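Local coordinates for protein probable 3-hydroxyisobutyrate dehydrogenase (Pseudomonas aeruginosa, PDB 3OBB) that catalyses the NAD-dependent oxidation of L-serine and methyl-L-serine, with low activity toward beta-hydroxyisobutyrate, and works as a homotetramer, at residues 3-8 with 58-63; 28-33 with 46-51. All coordinates share one frame; numbering follows the deposited sequence.

Interaction 1: 3-8 with 58-63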
loop_
_atom_site.group_PDB
_atom_site.type_symbol
_atom_site.label_atom_id
_atom_site.label_comp_id
_atom_site.label_asym_id
_atom_site.label_seq_id
_atom_site.Cartn_x
_atom_site.Cartn_y
_atom_site.Cartn_z
HETATM N N MSE A 3 48.976 12.692 -18.486
HETATM C CA MSE A 3 48.130 13.357 -17.449
HETATM C C MSE A 3 48.224 12.648 -16.094
HETATM O O MSE A 3 49.315 12.413 -15.572
HETATM C CB MSE A 3 46.665 13.420 -17.900
HETATM C CG MSE A 3 46.404 14.243 -19.146
HETATM SE SE MSE A 3 45.000 15.565 -18.797
HETATM C CE MSE A 3 46.119 17.183 -18.956
ATOM N N LYS A 4 47.066 12.330 -15.523
ATOM C CA LYS A 4 47.006 11.505 -14.322
ATOM C C LYS A 4 46.730 10.045 -14.738
ATOM O O LYS A 4 46.031 9.793 -15.736
ATOM C CB LYS A 4 45.942 12.041 -13.346
ATOM C CG LYS A 4 45.888 13.574 -13.245
ATOM C CD LYS A 4 44.624 14.049 -12.557
ATOM C CE LYS A 4 44.051 15.294 -13.255
ATOM N NZ LYS A 4 42.643 15.642 -12.864
ATOM N N GLN A 5 47.328 9.101 -14.007
ATOM C CA GLN A 5 47.028 7.684 -14.177
ATOM C C GLN A 5 45.783 7.267 -13.368
ATOM O O GLN A 5 45.790 7.293 -12.130
ATOM C CB GLN A 5 48.234 6.831 -13.789
ATOM C CG GLN A 5 48.028 5.329 -13.953
ATOM C CD GLN A 5 47.975 4.894 -15.406
ATOM O OE1 GLN A 5 48.925 5.085 -16.171
ATOM N NE2 GLN A 5 46.859 4.298 -15.792
ATOM N N ILE A 6 44.725 6.878 -14.083
ATOM C CA ILE A 6 43.483 6.399 -13.468
ATOM C C ILE A 6 43.387 4.871 -13.537
ATOM O O ILE A 6 43.697 4.278 -14.566
ATOM C CB ILE A 6 42.238 7.028 -14.148
ATOM C CG1 ILE A 6 42.021 8.482 -13.716
ATOM C CG2 ILE A 6 40.972 6.277 -13.768
ATOM C CD1 ILE A 6 43.105 9.471 -14.123
ATOM N N ALA A 7 42.993 4.232 -12.439
ATOM C CA ALA A 7 42.568 2.844 -12.501
ATOM C C ALA A 7 41.030 2.815 -12.499
ATOM O O ALA A 7 40.407 3.489 -11.680
ATOM C CB ALA A 7 43.139 2.040 -11.346
ATOM N N PHE A 8 40.425 2.088 -13.442
ATOM C CA PHE A 8 38.962 1.998 -13.537
ATOM C C PHE A 8 38.555 0.535 -13.362
ATOM O O PHE A 8 38.907 -0.337 -14.170
ATOM C CB PHE A 8 38.436 2.572 -14.867
ATOM C CG PHE A 8 37.031 3.120 -14.802
ATOM C CD1 PHE A 8 35.926 2.273 -14.699
ATOM C CD2 PHE A 8 36.808 4.485 -14.875
ATOM C CE1 PHE A 8 34.634 2.784 -14.640
ATOM C CE2 PHE A 8 35.504 5.016 -14.847
ATOM C CZ PHE A 8 34.417 4.168 -14.721
ATOM N N GLN A 58 47.853 -0.263 -8.918
ATOM C CA GLN A 58 49.288 -0.223 -8.622
ATOM C C GLN A 58 50.150 0.718 -9.488
ATOM O O GLN A 58 51.335 0.475 -9.660
ATOM C CB GLN A 58 49.885 -1.642 -8.549
ATOM C CG GLN A 58 49.443 -2.492 -7.331
ATOM C CD GLN A 58 49.861 -1.917 -5.971
ATOM O OE1 GLN A 58 50.888 -2.313 -5.405
ATOM N NE2 GLN A 58 49.048 -1.000 -5.429
ATOM N N GLY A 59 49.573 1.789 -10.020
ATOM C CA GLY A 59 50.371 2.921 -10.514
ATOM C C GLY A 59 49.626 4.246 -10.423
ATOM O O GLY A 59 50.175 5.302 -10.764
ATOM N N ALA A 60 48.398 4.175 -9.899
ATOM C CA ALA A 60 47.351 5.186 -10.087
ATOM C C ALA A 60 47.319 6.388 -9.140
ATOM O O ALA A 60 47.517 6.254 -7.934
ATOM C CB ALA A 60 45.989 4.511 -10.092
ATOM N N ASP A 61 47.029 7.552 -9.732
ATOM C CA ASP A 61 46.691 8.776 -9.008
ATOM C C ASP A 61 45.269 8.746 -8.456
ATOM O O ASP A 61 44.986 9.364 -7.427
ATOM C CB ASP A 61 46.826 9.982 -9.935
ATOM C CG ASP A 61 48.228 10.130 -10.493
ATOM O OD1 ASP A 61 49.199 10.115 -9.701
ATOM O OD2 ASP A 61 48.358 10.251 -11.728
ATOM N N VAL A 62 44.381 8.043 -9.159
ATOM C CA VAL A 62 42.955 7.907 -8.779
ATOM C C VAL A 62 42.350 6.563 -9.199
ATOM O O VAL A 62 42.634 6.041 -10.276
ATOM C CB VAL A 62 42.076 9.107 -9.242
ATOM C CG1 VAL A 62 42.636 9.770 -10.456
ATOM C CG2 VAL A 62 40.634 8.686 -9.472
ATOM N N VAL A 63 41.581 5.982 -8.289
ATOM C CA VAL A 63 40.846 4.752 -8.536
ATOM C C VAL A 63 39.356 5.088 -8.594
ATOM O O VAL A 63 38.822 5.699 -7.663
ATOM C CB VAL A 63 41.079 3.720 -7.421
ATOM C CG1 VAL A 63 40.386 2.419 -7.759
ATOM C CG2 VAL A 63 42.576 3.492 -7.196
#
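Asp61 meets the backbone of Gln5 twice. Its OD2 accepts the N-H of Gln5, with 2.8 Å between Gln5 N and Asp61 OD2. The donor comes to the anti side of the carboxylate and is tilted 28° out of its plane. In return Asp61 N donates to Gln5 O at 2.7 Å, in the carbonyl plane, although the bond is far from straight (136° at the hydrogen). The side chain can reach back because its CG is anti to its own carbonyl carbon (chi1 -59°). Gln5 O also takes a weak, long bond from Val62 N, so one oxygen is shared by two consecutive amides where the 58-63 segment enters its strand. Regular parallel pairing follows, with Ala7 N to Val62 O at 2.8 Å. Val62 O is also touched by the CA-H of Ile6.

Ile6 and Val62 lie side by side on one face of the sheet and point the same way. CG1 of Val62 sits 3.6 Å from CG1 of Ile6 and nearly as close to its CD1. On the other face, the methyl of Ala7 packs on that of Ala60, CB to CB 4.0 Å, with Val63 a little farther off.

The contact joins the first strand, 5-9, to strand 62-65, its neighbour in the parallel part of the mixed sheet of a Rossmann-type NAD-binding domain. Lys4 to Phe8 belong to the stretch that binds NAD(+). Val62 leans on Leu152 of helix 143-156, and Phe8 touches Met156 at the end of the same helix. On its other edge, strand 5-9 pairs with strand 28-32.

Interaction 2: 28-33 with 46-51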
loop_
_atom_site.group_PDB
_atom_site.type_symbol
_atom_site.label_atom_id
_atom_site.label_comp_id
_atom_site.label_asym_id
_atom_site.label_seq_id
_atom_site.Cartn_x
_atom_site.Cartn_y
_atom_site.Cartn_z
ATOM N N LEU A 28 45.009 8.633 -18.939
ATOM C CA LEU A 28 45.544 7.284 -19.134
ATOM C C LEU A 28 44.814 6.349 -18.179
ATOM O O LEU A 28 44.752 6.611 -16.964
ATOM C CB LEU A 28 47.052 7.244 -18.847
ATOM C CG LEU A 28 47.880 8.358 -19.478
ATOM C CD1 LEU A 28 49.334 8.170 -19.135
ATOM C CD2 LEU A 28 47.690 8.370 -20.981
ATOM N N LEU A 29 44.262 5.262 -18.710
ATOM C CA LEU A 29 43.533 4.345 -17.849
ATOM C C LEU A 29 44.143 2.964 -17.896
ATOM O O LEU A 29 44.469 2.474 -18.967
ATOM C CB LEU A 29 42.048 4.244 -18.249
ATOM C CG LEU A 29 41.038 5.411 -18.393
ATOM C CD1 LEU A 29 39.670 4.912 -17.961
ATOM C CD2 LEU A 29 41.347 6.677 -17.643
ATOM N N ASN A 30 44.288 2.351 -16.722
ATOM C CA ASN A 30 44.396 0.899 -16.607
ATOM C C ASN A 30 43.034 0.407 -16.197
ATOM O O ASN A 30 42.461 0.924 -15.245
ATOM C CB ASN A 30 45.415 0.477 -15.541
ATOM C CG ASN A 30 46.734 1.179 -15.689
ATOM O OD1 ASN A 30 47.233 1.798 -14.737
ATOM N ND2 ASN A 30 47.307 1.120 -16.889
ATOM N N VAL A 31 42.512 -0.592 -16.899
ATOM C CA VAL A 31 41.140 -1.049 -16.653
ATOM C C VAL A 31 41.089 -2.520 -16.221
ATOM O O VAL A 31 41.964 -3.321 -16.569
ATOM C CB VAL A 31 40.199 -0.780 -17.868
ATOM C CG1 VAL A 31 40.119 0.708 -18.150
ATOM C CG2 VAL A 31 40.628 -1.554 -19.154
ATOM N N PHE A 32 40.077 -2.861 -15.430
ATOM C CA PHE A 32 39.800 -4.249 -15.129
ATOM C C PHE A 32 38.316 -4.451 -14.986
ATOM O O PHE A 32 37.597 -3.623 -14.403
ATOM C CB PHE A 32 40.554 -4.782 -13.878
ATOM C CG PHE A 32 40.357 -6.272 -13.658
ATOM C CD1 PHE A 32 39.439 -6.739 -12.706
ATOM C CD2 PHE A 32 41.026 -7.195 -14.455
ATOM C CE1 PHE A 32 39.232 -8.117 -12.522
ATOM C CE2 PHE A 32 40.825 -8.565 -14.290
ATOM C CZ PHE A 32 39.917 -9.024 -13.315
ATOM N N ASP A 33 37.879 -5.570 -15.546
ATOM C CA ASP A 33 36.538 -6.085 -15.397
ATOM C C ASP A 33 36.602 -7.610 -15.492
ATOM O O ASP A 33 37.560 -8.169 -16.035
ATOM C CB ASP A 33 35.649 -5.547 -16.514
ATOM C CG ASP A 33 34.181 -5.851 -16.278
ATOM O OD1 ASP A 33 33.533 -5.100 -15.511
ATOM O OD2 ASP A 33 33.701 -6.867 -16.833
ATOM N N GLY A 46 42.016 2.721 -26.357
ATOM C CA GLY A 46 43.258 3.303 -25.855
ATOM C C GLY A 46 43.610 3.021 -24.405
ATOM O O GLY A 46 44.630 3.523 -23.911
ATOM N N ALA A 47 42.774 2.243 -23.715
ATOM C CA ALA A 47 43.101 1.821 -22.348
ATOM C C ALA A 47 44.202 0.744 -22.356
ATOM O O ALA A 47 44.419 0.076 -23.375
ATOM C CB ALA A 47 41.854 1.334 -21.612
ATOM N N SER A 48 44.927 0.624 -21.246
ATOM C CA SER A 48 45.746 -0.560 -20.996
ATOM C C SER A 48 44.945 -1.499 -20.101
ATOM O O SER A 48 44.168 -1.042 -19.242
ATOM C CB SER A 48 47.101 -0.218 -20.335
ATOM O OG SER A 48 47.484 1.130 -20.582
ATOM N N ALA A 49 45.108 -2.800 -20.321
ATOM C CA ALA A 49 44.410 -3.804 -19.543
ATOM C C ALA A 49 45.246 -4.149 -18.333
ATOM O O ALA A 49 46.453 -4.330 -18.415
ATOM C CB ALA A 49 44.134 -5.053 -20.366
ATOM N N ALA A 50 44.595 -4.229 -17.192
ATOM C CA ALA A 50 45.295 -4.652 -15.990
ATOM C C ALA A 50 44.968 -6.120 -15.752
ATOM O O ALA A 50 43.952 -6.618 -16.235
ATOM C CB ALA A 50 44.864 -3.797 -14.821
ATOM N N ARG A 51 45.829 -6.792 -15.011
ATOM C CA ARG A 51 45.672 -8.187 -14.616
ATOM C C ARG A 51 44.505 -8.421 -13.667
ATOM O O ARG A 51 43.938 -9.520 -13.621
ATOM C CB ARG A 51 46.921 -8.608 -13.861
ATOM C CG ARG A 51 48.064 -9.077 -14.708
ATOM C CD ARG A 51 49.367 -8.831 -13.965
ATOM N NE ARG A 51 50.311 -9.927 -14.061
ATOM C CZ ARG A 51 50.819 -10.399 -15.199
ATOM N NH1 ARG A 51 50.420 -9.889 -16.363
ATOM N NH2 ARG A 51 51.709 -11.400 -15.171
HETATM O O HOH W 1 45.220 4.701 -21.391
#
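Phe32 has CG anti to its backbone N (chi1 -174°), which swings the ring out to the backbone of Ala50 and Arg51. Ala50 O lies at the ring edge, near its plane, 3.5 Å from Phe32 CD2. Arg51 O approaches obliquely, 3.3 Å from Phe32 CE2. At Val31, chi1 of -61° sets CG1 anti to the carbonyl carbon, and both methyls reach the CB of Ala47, with CG1 at 3.9 Å. On the opposite face Asn30 ND2 lies beside the Ser48 side chain.

Three backbone bonds make the parallel ladder. Ser48 N donates to Leu29 O, Val31 N to Ser48 O at 2.9 Å, and Ala50 N to Val31 O. A water lengthens it by one step, accepting from Leu29 N and donating to Gly46 O. Gly46 ends helix 36-44 in a Schellman motif, so the helix turns directly into this pairing and completes a beta-alpha-beta unit.

Nearly all the polar grip is backbone to backbone. The side chains that meet are mostly apolar; Asn30 and Ser48 are the polar pair. The pairing of strand 28-32, part of the NAD(+)-binding stretch, with 48-49 therefore rests mainly on main-chain groups and little on side-chain polarity.

Interactions 1 and 2 belong to one sheet and share a seam. Strands 5-9 and 28-32 are neighbours, and Ile6 N and O probably bond to Leu28 O and Asn30 N. Interaction 2 is nested within the chain loop that interaction 1 closes, and their centres lie about 10 Å apart. Each is partly buried. Interaction 1 lies further inside the sheet and combines buried branched side chains, Ile6 and Val62, with a carboxylate-to-backbone bond at its exposed end. Interaction 2 joins the outermost strand of this chain's sheet, 48-49, where Ala47 and Ala50 turn toward the neighbouring strand, Ser48 lies on one face and a water extends the ladder.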